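Local atomic coordinates of tRNA (guanine-N(1)-)-methyltransferase (Aquifex aeolicus, PDB entry 1OY5), a protein that probably methylates the N1 atom of guanosine-37 in various tRNAs, using S-adenosyl-L-methionine as methyl donor and working as a homodimer. Residues His16-Tyr21 and Val36-Ile41; Gly25-Ala30 and Ala148-Val153; Glu68-Ala73 and Glu118-Arg123; Glu72-Val77 and Pro84-Thr89; Glu103-Glu108 and Ser154-Gly159. All blocks are in the same frame, centred on the assembly; numbering follows the deposited sequence.

Contact 1: residues His16-Tyr21 and Val36-Ile41; sequences HIISCY and VEVYPI
Ile18 meets Val38 and Pro40 through hydrocarbon alone, and is the one helix residue that touches both. Its CG2 methyl lies 3.7 Å from Val38 CG1, the two side chains crossing at about a right angle. Ile18 CG2 is anti to its own backbone N, which leaves the other branch beside that N and lets CG2 face the strand. Two residues further along the strand, on the same face, Pro40 CB packs against Ile18 CB at 4.1 Å. Ser19 adds CB, 4.3 Å from Pro40 CG, at the more open border, where a small polar residue fits beside the proline ring. Branched side chains suit Ile18 and Val38 because they offer methyls with few torsions to freeze.

The polar chemistry lies on the strand's far face. Tyr39 OH gives a hydrogen bond to Glu37 OE1, reaching it 45° out of the carboxylate plane. OE1 also pairs with Arg7 in a salt bridge, so the neighbouring strand 6-12 helps hold this carboxylate.

The axes of 16-21 and 36-41 come within 8.0 Å and run at 160°, nearly antiparallel. Strand 6-12, helices 15-21 and 25-33 and the adjacent parallel strand 36-42 thus form a beta-alpha-beta crossover, a building unit of the alpha/beta fold of SPOUT methyltransferases.

Contact 2: residues Gly25-Ala30 and Ala148-Val153; sequences GIVKQA and AVIDAV
Val27 and Asp151 bring two helical backbones together, their CA atoms 6.1 Å apart, close enough for a side chain of one helix to rest on the main chain of the other. This is helix-helix packing within the alpha/beta fold: helix 143-155 lies on the central parallel sheet, with Ile150 touching Phe8, Val10 and Val38, and helix 25-33 sits alongside it.

The side chains that meet are few and buried. Val27 is short and branched, so one methyl can touch both Ile150 and the backbone of Asp151. The carboxylate of Asp151 goes to other partners: OD2 hydrogen-bonds Tyr21 OH, and OD1 the backbone N of Ser140 of the second subunit, so this buried acid is satisfied on both oxygens. Asp151 and Ala152 also pack on Leu139 and Phe137 of the second subunit, which by similarity bind S-adenosyl-L-methionine. Val27 CG2, anti to its own carbonyl carbon, reaches Ile150 CG2 at 3.9 Å and Asp151 CA at 4.1 Å.

Contact 3: residues Glu68-Ala73 and Glu118-Arg123; sequences EPIYEA and EGVDER
Tyr71 brings the edge of its ring up to the backbone of Arg123: its OH donates a hydrogen bond to Arg123 O, 2.6 Å away, which lies in the plane of the ring. The C=O...OH angle is 157°, with the hydroxyl tilted 18° from the carbonyl plane. A phenylalanine here would probably keep the ring's packing but leave Arg123 O without this donor, letting the loop shift against helix 67-81. One residue earlier on the helix, Ile70 and Val120 meet tip to tip: the extended CG1-CD1 arm of Ile70 (chi2 172°) carries CD1 out to 3.9 Å from CG1 of the short Val120. Segment 118-123 follows Gly115, which by similarity binds S-adenosyl-L-methionine, and its bend is an Asx turn: Asp121 OD2 accepts the backbone N of Arg123 at 2.9 Å. The same oxygen takes Arg123 NE, while OD1 forms a salt bridge with NH2, so the carboxylate grips the guanidinium edge with both oxygens. Asp121 OD1 also accepts Thr183 N of the second subunit.

Contact 4: residues Glu72-Val77 and Pro84-Thr89; sequences EAYDYV and PFVLIT
The backbone N of Val77 donates to Ala73 O at 3.0 Å, an ordinary helical bond, part of the backbone regularity from which Val77 points toward Pro84. Val86 N, across the contact, is likewise satisfied, by Asp129 OD2. Everything that passes between helix and strand is hydrocarbon. Val77 CG1 comes to 4.1 Å from Pro84 CG, the compact proline ring suiting the point where the chain enters strand 85-89. Tyr74, with CG anti to its backbone N (chi1 174°), brings the edge of its ring to the start of the strand. Its CE2 meets Val86 CG2 at 3.6 Å, the methyl lying near the ring plane, and stands 4.1 Å from Pro84 CD. Val86, beta-branched as strand residues often are, turns this methyl to the helix. Helix 67-81 and strand 85-89, consecutive in the chain, thus pack as an alpha-beta unit. With no polar group linking the segments, their association depends on shape and on the shielding of Val77, Pro84 and Val86 from water.

Contact 5: residues Glu103-Glu108 and Ser154-Gly159; sequences ELSKKE and SRVLPG
Ser105 and Leu157 meet with no aromatic ring or planar side chain between them; the flat group involved is the peptide of Ser105, whose carbonyl O is touched by Leu157 CD2 at 3.7 Å. The same methyl lies 4.0 Å from Ser105 CB. Val156, the residue before Leu157, brings CG2 to 3.8 Å from Ser105 CB, so that the beta carbon is met by two methyl groups. Serine suits the place by being small: the CA atoms of Ser105 and Leu157 are only 6.4 Å apart. Its OG sits between the backbone N and carbonyl carbon (chi1 63°), from where it hydrogen-bonds Asn102 O in its own helix. The contact joins the C-terminal parts of helices 98-105 and 143-155 and the loops that follow, and Leu157 and Ser154 also pack on Val36 of strand 36-42. With the serine hydroxyl bonded to Asn102 O, what passes between the segments is van der Waals contact, in a partly exposed place where little surface is buried.

In the fold
Contacts 1, 2 and 5 form one cluster, contacts 3 and 4 another. Contacts 1 and 2 have centres 11 Å apart and are joined by the backbones of Val36 and Ala30; contact 5 uses the later part of helix 143-155, which contact 2 also uses, their centres 10 Å apart. Contacts 3 and 4 share helix 67-81, on the opposite side of the sheet from helix 143-155. Leu87 of contact 4 packs on Val149 of contact 2, connecting the clusters. Within its own chain, contact 3 lies nearest the probable S-adenosyl-L-methionine site, Val120 being about 4 Å from Gly115. All five contacts reach the second subunit, contact 5 through Arg155 on its Ile138, a residue of that subunit's probable site, which contact 2 also meets.

Contact 1: residues His16-Tyr21 and Val36-Ile41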
# COMPACT_ATOMS: atom_id res chain seq x y z
N HIS A 16 -10.40 -11.89 -5.22
CA HIS A 16 -11.29 -11.43 -4.15
C HIS A 16 -10.75 -10.30 -3.32
O HIS A 16 -11.49 -9.53 -2.79
CB HIS A 16 -11.78 -12.62 -3.30
CG HIS A 16 -12.60 -13.59 -4.11
ND1 HIS A 16 -13.54 -14.43 -3.55
CD2 HIS A 16 -12.61 -13.85 -5.44
CE1 HIS A 16 -14.10 -15.16 -4.50
NE2 HIS A 16 -13.54 -14.84 -5.65
N ILE A 17 -9.43 -10.18 -3.23
CA ILE A 17 -8.86 -9.06 -2.52
C ILE A 17 -9.29 -7.77 -3.20
O ILE A 17 -9.68 -6.83 -2.54
CB ILE A 17 -7.34 -9.17 -2.43
CG1 ILE A 17 -6.94 -10.19 -1.38
CG2 ILE A 17 -6.76 -7.85 -2.03
CD1 ILE A 17 -5.55 -10.74 -1.55
N ILE A 18 -9.26 -7.76 -4.52
CA ILE A 18 -9.61 -6.58 -5.28
C ILE A 18 -11.14 -6.32 -5.22
O ILE A 18 -11.59 -5.21 -4.98
CB ILE A 18 -9.15 -6.74 -6.71
CG1 ILE A 18 -7.71 -7.27 -6.74
CG2 ILE A 18 -9.30 -5.44 -7.50
CD1 ILE A 18 -6.74 -6.37 -6.14
N SER A 19 -11.92 -7.37 -5.34
CA SER A 19 -13.34 -7.20 -5.34
C SER A 19 -13.72 -6.75 -3.94
O SER A 19 -14.56 -5.88 -3.79
CB SER A 19 -14.08 -8.48 -5.81
OG SER A 19 -14.51 -9.26 -4.71
N CYS A 20 -13.09 -7.26 -2.90
CA CYS A 20 -13.44 -6.81 -1.56
C CYS A 20 -13.08 -5.35 -1.24
O CYS A 20 -13.75 -4.71 -0.43
CB CYS A 20 -12.84 -7.72 -0.51
SG CYS A 20 -13.25 -7.13 1.13
N TYR A 21 -12.08 -4.78 -1.88
CA TYR A 21 -11.68 -3.39 -1.58
C TYR A 21 -12.60 -2.45 -2.30
O TYR A 21 -12.78 -1.35 -1.86
CB TYR A 21 -10.23 -3.11 -1.96
CG TYR A 21 -9.72 -1.74 -1.49
CD1 TYR A 21 -9.87 -0.63 -2.28
CD2 TYR A 21 -9.12 -1.58 -0.24
CE1 TYR A 21 -9.46 0.58 -1.89
CE2 TYR A 21 -8.70 -0.37 0.18
CZ TYR A 21 -8.87 0.73 -0.66
OH TYR A 21 -8.47 2.00 -0.28
N VAL A 36 -15.70 4.96 -12.46
CA VAL A 36 -14.70 3.93 -12.64
C VAL A 36 -15.32 2.57 -12.58
O VAL A 36 -16.42 2.39 -12.07
CB VAL A 36 -13.62 3.97 -11.61
CG1 VAL A 36 -13.05 5.37 -11.52
CG2 VAL A 36 -14.19 3.58 -10.29
N GLU A 37 -14.58 1.64 -13.16
CA GLU A 37 -14.89 0.23 -13.13
C GLU A 37 -13.58 -0.52 -12.86
O GLU A 37 -12.52 -0.19 -13.35
CB GLU A 37 -15.50 -0.22 -14.44
CG GLU A 37 -16.93 0.24 -14.66
CD GLU A 37 -17.40 -0.12 -16.05
OE1 GLU A 37 -16.66 -0.82 -16.78
OE2 GLU A 37 -18.47 0.36 -16.46
N VAL A 38 -13.70 -1.56 -12.05
CA VAL A 38 -12.59 -2.36 -11.58
C VAL A 38 -12.91 -3.78 -11.89
O VAL A 38 -13.78 -4.36 -11.30
CB VAL A 38 -12.44 -2.23 -10.03
CG1 VAL A 38 -11.41 -3.21 -9.50
CG2 VAL A 38 -12.07 -0.85 -9.66
N TYR A 39 -12.15 -4.36 -12.80
CA TYR A 39 -12.31 -5.73 -13.18
C TYR A 39 -11.16 -6.61 -12.68
O TYR A 39 -10.12 -6.71 -13.30
CB TYR A 39 -12.36 -5.87 -14.69
CG TYR A 39 -13.45 -5.15 -15.37
CD1 TYR A 39 -14.63 -5.82 -15.71
CD2 TYR A 39 -13.31 -3.81 -15.75
CE1 TYR A 39 -15.63 -5.20 -16.36
CE2 TYR A 39 -14.31 -3.18 -16.40
CZ TYR A 39 -15.48 -3.87 -16.71
OH TYR A 39 -16.53 -3.26 -17.35
N PRO A 40 -11.37 -7.32 -11.61
CA PRO A 40 -10.38 -8.29 -11.14
C PRO A 40 -10.32 -9.46 -12.14
O PRO A 40 -11.34 -10.00 -12.55
CB PRO A 40 -10.92 -8.74 -9.79
CG PRO A 40 -12.37 -8.24 -9.71
CD PRO A 40 -12.59 -7.27 -10.78
N ILE A 41 -9.12 -9.82 -12.58
CA ILE A 41 -8.97 -10.88 -13.59
C ILE A 41 -8.15 -11.96 -12.91
O ILE A 41 -7.01 -11.77 -12.53
CB ILE A 41 -8.26 -10.36 -14.88
CG1 ILE A 41 -8.86 -9.05 -15.38
CG2 ILE A 41 -8.35 -11.39 -15.95
CD1 ILE A 41 -10.20 -9.18 -16.06

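Contact 2: residues Gly25-Ala30 and Ala148-Val153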
# COMPACT_ATOMS: atom_id res chain seq x y z
N GLY A 25 -15.63 2.69 0.64
CA GLY A 25 -14.91 3.92 0.42
C GLY A 25 -15.12 4.59 -0.92
O GLY A 25 -16.16 4.47 -1.54
N ILE A 26 -14.09 5.31 -1.33
CA ILE A 26 -14.10 6.12 -2.52
C ILE A 26 -14.14 5.29 -3.76
O ILE A 26 -14.63 5.73 -4.77
CB ILE A 26 -12.85 7.02 -2.50
CG1 ILE A 26 -12.72 7.69 -1.14
CG2 ILE A 26 -12.94 8.11 -3.50
CD1 ILE A 26 -14.01 8.25 -0.59
N VAL A 27 -13.62 4.08 -3.70
CA VAL A 27 -13.62 3.24 -4.89
C VAL A 27 -15.05 2.84 -5.19
O VAL A 27 -15.47 2.84 -6.33
CB VAL A 27 -12.69 2.02 -4.78
CG1 VAL A 27 -12.96 1.03 -5.92
CG2 VAL A 27 -11.28 2.48 -4.84
N LYS A 28 -15.80 2.54 -4.14
CA LYS A 28 -17.19 2.15 -4.33
C LYS A 28 -18.03 3.32 -4.83
O LYS A 28 -18.88 3.15 -5.67
CB LYS A 28 -17.74 1.61 -3.03
CG LYS A 28 -19.18 1.23 -3.05
CD LYS A 28 -19.73 1.30 -1.58
CE LYS A 28 -21.25 1.14 -1.49
NZ LYS A 28 -21.79 1.79 -0.26
N GLN A 29 -17.76 4.49 -4.32
CA GLN A 29 -18.42 5.70 -4.74
C GLN A 29 -18.14 5.95 -6.22
O GLN A 29 -19.06 6.14 -7.03
CB GLN A 29 -17.87 6.84 -3.90
CG GLN A 29 -18.51 8.13 -4.07
CD GLN A 29 -18.12 9.05 -2.95
OE1 GLN A 29 -18.09 8.62 -1.78
NE2 GLN A 29 -17.84 10.33 -3.28
N ALA A 30 -16.86 5.91 -6.60
CA ALA A 30 -16.51 6.07 -8.00
C ALA A 30 -17.26 5.05 -8.88
O ALA A 30 -17.76 5.38 -9.98
CB ALA A 30 -15.02 5.93 -8.18
N ALA A 148 -3.74 0.60 -3.93
CA ALA A 148 -3.30 1.96 -3.71
C ALA A 148 -3.48 2.75 -5.01
O ALA A 148 -4.09 3.80 -5.03
CB ALA A 148 -1.88 1.97 -3.30
N VAL A 149 -2.98 2.21 -6.11
CA VAL A 149 -3.12 2.88 -7.39
C VAL A 149 -4.62 3.15 -7.74
O VAL A 149 -4.97 4.25 -8.18
CB VAL A 149 -2.45 2.06 -8.49
CG1 VAL A 149 -2.79 2.61 -9.84
CG2 VAL A 149 -0.95 2.04 -8.33
N ILE A 150 -5.48 2.14 -7.57
CA ILE A 150 -6.90 2.28 -7.85
C ILE A 150 -7.52 3.36 -6.96
O ILE A 150 -8.33 4.17 -7.41
CB ILE A 150 -7.61 0.94 -7.65
CG1 ILE A 150 -7.17 -0.05 -8.74
CG2 ILE A 150 -9.09 1.11 -7.79
CD1 ILE A 150 -7.75 -1.44 -8.60
N ASP A 151 -7.12 3.35 -5.68
CA ASP A 151 -7.60 4.30 -4.69
C ASP A 151 -7.18 5.72 -5.03
O ASP A 151 -7.99 6.62 -5.07
CB ASP A 151 -7.07 3.92 -3.31
CG ASP A 151 -7.73 4.69 -2.19
OD1 ASP A 151 -7.27 5.80 -1.87
OD2 ASP A 151 -8.67 4.24 -1.50
N ALA A 152 -5.89 5.92 -5.26
CA ALA A 152 -5.34 7.24 -5.51
C ALA A 152 -5.95 7.90 -6.74
O ALA A 152 -6.32 9.08 -6.71
CB ALA A 152 -3.80 7.17 -5.66
N VAL A 153 -6.01 7.14 -7.81
CA VAL A 153 -6.55 7.58 -9.07
C VAL A 153 -8.04 7.93 -8.98
O VAL A 153 -8.48 9.00 -9.43
CB VAL A 153 -6.33 6.51 -10.14
CG1 VAL A 153 -7.14 6.82 -11.35
CG2 VAL A 153 -4.84 6.44 -10.51

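Contact 3: residues Glu68-Ala73 and Glu118-Arg123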
# COMPACT_ATOMS: atom_id res chain seq x y z
N GLU A 68 2.54 -17.36 -20.00
CA GLU A 68 1.33 -17.68 -20.77
C GLU A 68 0.07 -17.03 -20.25
O GLU A 68 -0.63 -16.38 -20.98
CB GLU A 68 1.12 -19.19 -20.86
CG GLU A 68 2.29 -19.92 -21.48
CD GLU A 68 3.25 -20.47 -20.46
OE1 GLU A 68 3.46 -21.69 -20.45
OE2 GLU A 68 3.77 -19.69 -19.67
N PRO A 69 -0.23 -17.26 -18.97
CA PRO A 69 -1.50 -16.81 -18.39
C PRO A 69 -1.65 -15.31 -18.41
O PRO A 69 -2.74 -14.78 -18.67
CB PRO A 69 -1.45 -17.38 -16.97
CG PRO A 69 -0.45 -18.42 -17.02
CD PRO A 69 0.59 -18.00 -18.01
N ILE A 70 -0.56 -14.61 -18.12
CA ILE A 70 -0.58 -13.15 -18.21
C ILE A 70 -0.78 -12.68 -19.66
O ILE A 70 -1.49 -11.72 -19.90
CB ILE A 70 0.69 -12.57 -17.60
CG1 ILE A 70 0.68 -12.79 -16.08
CG2 ILE A 70 0.83 -11.07 -17.93
CD1 ILE A 70 1.98 -12.40 -15.47
N TYR A 71 -0.14 -13.33 -20.62
CA TYR A 71 -0.30 -12.93 -22.03
C TYR A 71 -1.73 -13.22 -22.51
O TYR A 71 -2.35 -12.42 -23.21
CB TYR A 71 0.73 -13.64 -22.92
CG TYR A 71 1.93 -12.79 -23.20
CD1 TYR A 71 1.88 -11.77 -24.14
CD2 TYR A 71 3.12 -12.99 -22.52
CE1 TYR A 71 2.99 -10.98 -24.41
CE2 TYR A 71 4.23 -12.20 -22.78
CZ TYR A 71 4.15 -11.20 -23.73
OH TYR A 71 5.25 -10.43 -23.98
N GLU A 72 -2.23 -14.37 -22.13
CA GLU A 72 -3.61 -14.75 -22.39
C GLU A 72 -4.58 -13.70 -21.76
O GLU A 72 -5.50 -13.22 -22.39
CB GLU A 72 -3.86 -16.12 -21.76
CG GLU A 72 -4.52 -17.16 -22.63
CD GLU A 72 -3.84 -17.35 -23.95
OE1 GLU A 72 -2.85 -18.11 -23.99
OE2 GLU A 72 -4.29 -16.72 -24.94
N ALA A 73 -4.36 -13.35 -20.51
CA ALA A 73 -5.22 -12.37 -19.87
C ALA A 73 -5.19 -11.01 -20.61
O ALA A 73 -6.23 -10.36 -20.79
CB ALA A 73 -4.83 -12.20 -18.44
N GLU A 118 9.08 -14.93 -6.70
CA GLU A 118 10.34 -14.37 -7.15
C GLU A 118 10.15 -13.39 -8.29
O GLU A 118 11.13 -12.93 -8.84
CB GLU A 118 11.27 -15.47 -7.64
CG GLU A 118 11.32 -16.73 -6.78
CD GLU A 118 11.11 -16.43 -5.31
OE1 GLU A 118 12.14 -16.20 -4.61
OE2 GLU A 118 9.91 -16.44 -4.86
N GLY A 119 8.91 -13.08 -8.68
CA GLY A 119 8.70 -12.17 -9.77
C GLY A 119 7.97 -12.74 -10.97
O GLY A 119 7.40 -13.83 -10.93
N VAL A 120 8.00 -11.97 -12.06
CA VAL A 120 7.30 -12.31 -13.27
C VAL A 120 8.30 -12.62 -14.34
O VAL A 120 9.32 -12.00 -14.45
CB VAL A 120 6.39 -11.16 -13.68
CG1 VAL A 120 5.72 -11.44 -15.01
CG2 VAL A 120 5.39 -10.95 -12.62
N ASP A 121 8.02 -13.63 -15.14
CA ASP A 121 8.94 -13.97 -16.20
C ASP A 121 9.18 -12.68 -16.95
O ASP A 121 8.23 -11.95 -17.25
CB ASP A 121 8.33 -15.04 -17.09
CG ASP A 121 9.19 -15.35 -18.31
OD1 ASP A 121 9.93 -16.34 -18.29
OD2 ASP A 121 9.15 -14.68 -19.35
N GLU A 122 10.44 -12.36 -17.20
CA GLU A 122 10.78 -11.11 -17.89
C GLU A 122 10.05 -10.89 -19.21
O GLU A 122 9.77 -9.76 -19.56
CB GLU A 122 12.29 -11.04 -18.17
CG GLU A 122 13.07 -10.35 -17.08
CD GLU A 122 12.80 -8.86 -17.04
OE1 GLU A 122 13.22 -8.21 -17.99
OE2 GLU A 122 12.14 -8.38 -16.06
N ARG A 123 9.75 -11.95 -19.95
CA ARG A 123 9.14 -11.80 -21.26
C ARG A 123 7.78 -11.07 -21.23
O ARG A 123 7.22 -10.69 -22.26
CB ARG A 123 9.02 -13.17 -21.93
CG ARG A 123 10.36 -13.80 -22.26
CD ARG A 123 10.29 -15.30 -22.52
NE ARG A 123 9.98 -16.05 -21.30
CZ ARG A 123 9.77 -17.37 -21.24
NH1 ARG A 123 9.85 -18.12 -22.34
NH2 ARG A 123 9.51 -17.95 -20.09

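Contact 4: residues Glu72-Val77 and Pro84-Thr89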
# COMPACT_ATOMS: atom_id res chain seq x y z
N GLU A 72 -2.23 -14.37 -22.13
CA GLU A 72 -3.61 -14.75 -22.39
C GLU A 72 -4.58 -13.70 -21.76
O GLU A 72 -5.50 -13.22 -22.39
CB GLU A 72 -3.86 -16.12 -21.76
CG GLU A 72 -4.52 -17.16 -22.63
CD GLU A 72 -3.84 -17.35 -23.95
OE1 GLU A 72 -2.85 -18.11 -23.99
OE2 GLU A 72 -4.29 -16.72 -24.94
N ALA A 73 -4.36 -13.35 -20.51
CA ALA A 73 -5.22 -12.37 -19.87
C ALA A 73 -5.19 -11.01 -20.61
O ALA A 73 -6.23 -10.36 -20.79
CB ALA A 73 -4.83 -12.20 -18.44
N TYR A 74 -3.97 -10.60 -20.97
CA TYR A 74 -3.74 -9.38 -21.73
C TYR A 74 -4.54 -9.43 -23.03
O TYR A 74 -5.34 -8.52 -23.31
CB TYR A 74 -2.23 -9.22 -21.98
CG TYR A 74 -1.82 -8.06 -22.89
CD1 TYR A 74 -1.48 -8.29 -24.21
CD2 TYR A 74 -1.77 -6.77 -22.42
CE1 TYR A 74 -1.10 -7.27 -25.05
CE2 TYR A 74 -1.39 -5.72 -23.25
CZ TYR A 74 -1.06 -6.00 -24.58
OH TYR A 74 -0.72 -5.02 -25.45
N ASP A 75 -4.35 -10.51 -23.80
CA ASP A 75 -5.06 -10.72 -25.04
C ASP A 75 -6.55 -10.56 -24.86
O ASP A 75 -7.19 -9.84 -25.61
CB ASP A 75 -4.77 -12.11 -25.63
CG ASP A 75 -3.37 -12.23 -26.19
OD1 ASP A 75 -2.96 -13.35 -26.58
OD2 ASP A 75 -2.58 -11.26 -26.26
N TYR A 76 -7.11 -11.23 -23.86
CA TYR A 76 -8.53 -11.14 -23.57
C TYR A 76 -8.95 -9.69 -23.36
O TYR A 76 -9.91 -9.24 -23.97
CB TYR A 76 -8.86 -12.01 -22.34
CG TYR A 76 -10.18 -11.77 -21.65
CD1 TYR A 76 -10.29 -10.83 -20.64
CD2 TYR A 76 -11.29 -12.52 -21.97
CE1 TYR A 76 -11.48 -10.63 -19.98
CE2 TYR A 76 -12.48 -12.33 -21.33
CZ TYR A 76 -12.58 -11.37 -20.32
OH TYR A 76 -13.78 -11.13 -19.65
N VAL A 77 -8.20 -8.94 -22.57
CA VAL A 77 -8.52 -7.53 -22.30
C VAL A 77 -8.54 -6.73 -23.59
O VAL A 77 -9.49 -5.96 -23.86
CB VAL A 77 -7.52 -6.90 -21.30
CG1 VAL A 77 -7.87 -5.47 -21.03
CG2 VAL A 77 -7.49 -7.69 -19.98
N PRO A 84 -4.97 -1.94 -23.18
CA PRO A 84 -4.69 -1.22 -21.95
C PRO A 84 -3.29 -0.69 -21.80
O PRO A 84 -2.31 -1.29 -22.26
CB PRO A 84 -4.91 -2.31 -20.92
CG PRO A 84 -4.37 -3.45 -21.56
CD PRO A 84 -4.70 -3.38 -23.01
N PHE A 85 -3.19 0.42 -21.09
CA PHE A 85 -1.90 0.93 -20.68
C PHE A 85 -1.47 -0.05 -19.60
O PHE A 85 -2.18 -0.22 -18.62
CB PHE A 85 -2.08 2.34 -20.12
CG PHE A 85 -0.85 2.93 -19.60
CD1 PHE A 85 -0.55 2.86 -18.26
CD2 PHE A 85 0.05 3.55 -20.45
CE1 PHE A 85 0.60 3.42 -17.77
CE2 PHE A 85 1.21 4.14 -19.97
CZ PHE A 85 1.48 4.09 -18.64
N VAL A 86 -0.34 -0.72 -19.76
CA VAL A 86 -0.01 -1.78 -18.83
C VAL A 86 0.95 -1.38 -17.74
O VAL A 86 2.08 -0.95 -17.99
CB VAL A 86 0.52 -3.05 -19.57
CG1 VAL A 86 0.84 -4.18 -18.56
CG2 VAL A 86 -0.49 -3.52 -20.59
N LEU A 87 0.50 -1.60 -16.50
CA LEU A 87 1.27 -1.27 -15.32
C LEU A 87 1.52 -2.55 -14.51
O LEU A 87 0.64 -3.43 -14.41
CB LEU A 87 0.47 -0.26 -14.54
CG LEU A 87 0.91 0.30 -13.21
CD1 LEU A 87 2.27 0.96 -13.32
CD2 LEU A 87 -0.15 1.30 -12.81
N ILE A 88 2.74 -2.69 -13.99
CA ILE A 88 3.15 -3.85 -13.21
C ILE A 88 3.67 -3.37 -11.89
O ILE A 88 4.45 -2.43 -11.84
CB ILE A 88 4.23 -4.68 -13.97
CG1 ILE A 88 4.57 -5.98 -13.26
CG2 ILE A 88 5.51 -3.89 -14.16
CD1 ILE A 88 5.09 -7.10 -14.21
N THR A 89 3.18 -3.97 -10.82
CA THR A 89 3.66 -3.75 -9.47
C THR A 89 4.29 -5.06 -9.06
O THR A 89 3.60 -6.09 -8.97
CB THR A 89 2.50 -3.54 -8.52
OG1 THR A 89 1.65 -4.70 -8.55
CG2 THR A 89 1.59 -2.40 -8.95

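Contact 5: residues Glu103-Glu108 and Ser154-Gly159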
# COMPACT_ATOMS: atom_id res chain seq x y z
N GLU A 103 -1.50 11.52 -14.05
CA GLU A 103 -1.28 11.03 -15.41
C GLU A 103 -2.20 9.84 -15.69
O GLU A 103 -2.80 9.73 -16.76
CB GLU A 103 0.19 10.57 -15.59
CG GLU A 103 1.28 11.64 -15.37
CD GLU A 103 2.70 11.05 -15.30
OE1 GLU A 103 2.97 10.08 -16.05
OE2 GLU A 103 3.54 11.54 -14.51
N LEU A 104 -2.28 8.94 -14.70
CA LEU A 104 -3.06 7.71 -14.80
C LEU A 104 -4.55 7.99 -14.84
O LEU A 104 -5.31 7.23 -15.45
CB LEU A 104 -2.73 6.76 -13.62
CG LEU A 104 -1.36 6.10 -13.55
CD1 LEU A 104 -1.16 5.35 -12.24
CD2 LEU A 104 -1.15 5.13 -14.66
N SER A 105 -4.97 9.05 -14.15
CA SER A 105 -6.37 9.45 -14.09
C SER A 105 -6.83 9.93 -15.45
O SER A 105 -8.02 9.94 -15.72
CB SER A 105 -6.57 10.59 -13.09
OG SER A 105 -5.86 11.76 -13.46
N LYS A 106 -5.89 10.36 -16.29
CA LYS A 106 -6.26 10.84 -17.62
C LYS A 106 -6.37 9.68 -18.62
O LYS A 106 -6.69 9.86 -19.76
CB LYS A 106 -5.26 11.90 -18.11
CG LYS A 106 -5.43 13.24 -17.41
CD LYS A 106 -4.31 14.22 -17.77
CE LYS A 106 -4.21 14.48 -19.30
NZ LYS A 106 -5.13 15.57 -19.87
N LYS A 107 -6.13 8.47 -18.16
CA LYS A 107 -6.26 7.31 -19.04
C LYS A 107 -7.67 6.73 -19.08
O LYS A 107 -8.56 7.18 -18.39
CB LYS A 107 -5.24 6.26 -18.66
CG LYS A 107 -3.89 6.83 -18.86
CD LYS A 107 -2.86 5.78 -18.90
CE LYS A 107 -1.59 6.34 -19.53
NZ LYS A 107 -0.91 7.08 -18.50
N GLU A 108 -7.86 5.77 -19.97
CA GLU A 108 -9.16 5.16 -20.21
C GLU A 108 -9.14 3.70 -19.81
O GLU A 108 -10.14 3.19 -19.32
CB GLU A 108 -9.55 5.25 -21.70
CG GLU A 108 -10.04 6.62 -22.16
CD GLU A 108 -10.28 6.73 -23.65
OE1 GLU A 108 -11.17 7.48 -24.06
OE2 GLU A 108 -9.58 6.07 -24.45
N SER A 154 -8.80 7.06 -8.33
CA SER A 154 -10.24 7.22 -8.20
C SER A 154 -10.59 8.46 -7.46
O SER A 154 -11.56 9.12 -7.82
CB SER A 154 -10.86 6.04 -7.46
OG SER A 154 -10.90 4.87 -8.26
N ARG A 155 -9.83 8.80 -6.43
CA ARG A 155 -10.16 10.00 -5.64
C ARG A 155 -9.87 11.34 -6.34
O ARG A 155 -10.49 12.35 -6.00
CB ARG A 155 -9.55 9.97 -4.23
CG ARG A 155 -8.05 10.06 -4.19
CD ARG A 155 -7.51 10.26 -2.80
NE ARG A 155 -7.98 11.51 -2.22
CZ ARG A 155 -7.49 12.70 -2.51
NH1 ARG A 155 -6.52 12.83 -3.40
NH2 ARG A 155 -7.97 13.78 -1.91
N VAL A 156 -8.98 11.36 -7.34
CA VAL A 156 -8.71 12.61 -8.07
C VAL A 156 -9.53 12.66 -9.33
O VAL A 156 -9.32 13.53 -10.17
CB VAL A 156 -7.23 12.79 -8.47
CG1 VAL A 156 -6.36 12.84 -7.24
CG2 VAL A 156 -6.79 11.72 -9.42
N LEU A 157 -10.45 11.72 -9.51
CA LEU A 157 -11.32 11.78 -10.70
C LEU A 157 -12.42 12.80 -10.47
O LEU A 157 -12.97 12.90 -9.40
CB LEU A 157 -11.95 10.43 -11.00
CG LEU A 157 -11.06 9.39 -11.64
CD1 LEU A 157 -11.83 8.09 -11.78
CD2 LEU A 157 -10.54 9.88 -12.98
N PRO A 158 -12.75 13.56 -11.49
CA PRO A 158 -13.83 14.54 -11.37
C PRO A 158 -15.18 13.83 -11.18
O PRO A 158 -15.45 12.86 -11.88
CB PRO A 158 -13.75 15.29 -12.70
CG PRO A 158 -13.10 14.40 -13.60
CD PRO A 158 -12.10 13.63 -12.80
N GLY A 159 -15.98 14.30 -10.23
CA GLY A 159 -17.27 13.70 -9.96
C GLY A 159 -17.29 12.75 -8.75
O GLY A 159 -18.36 12.31 -8.32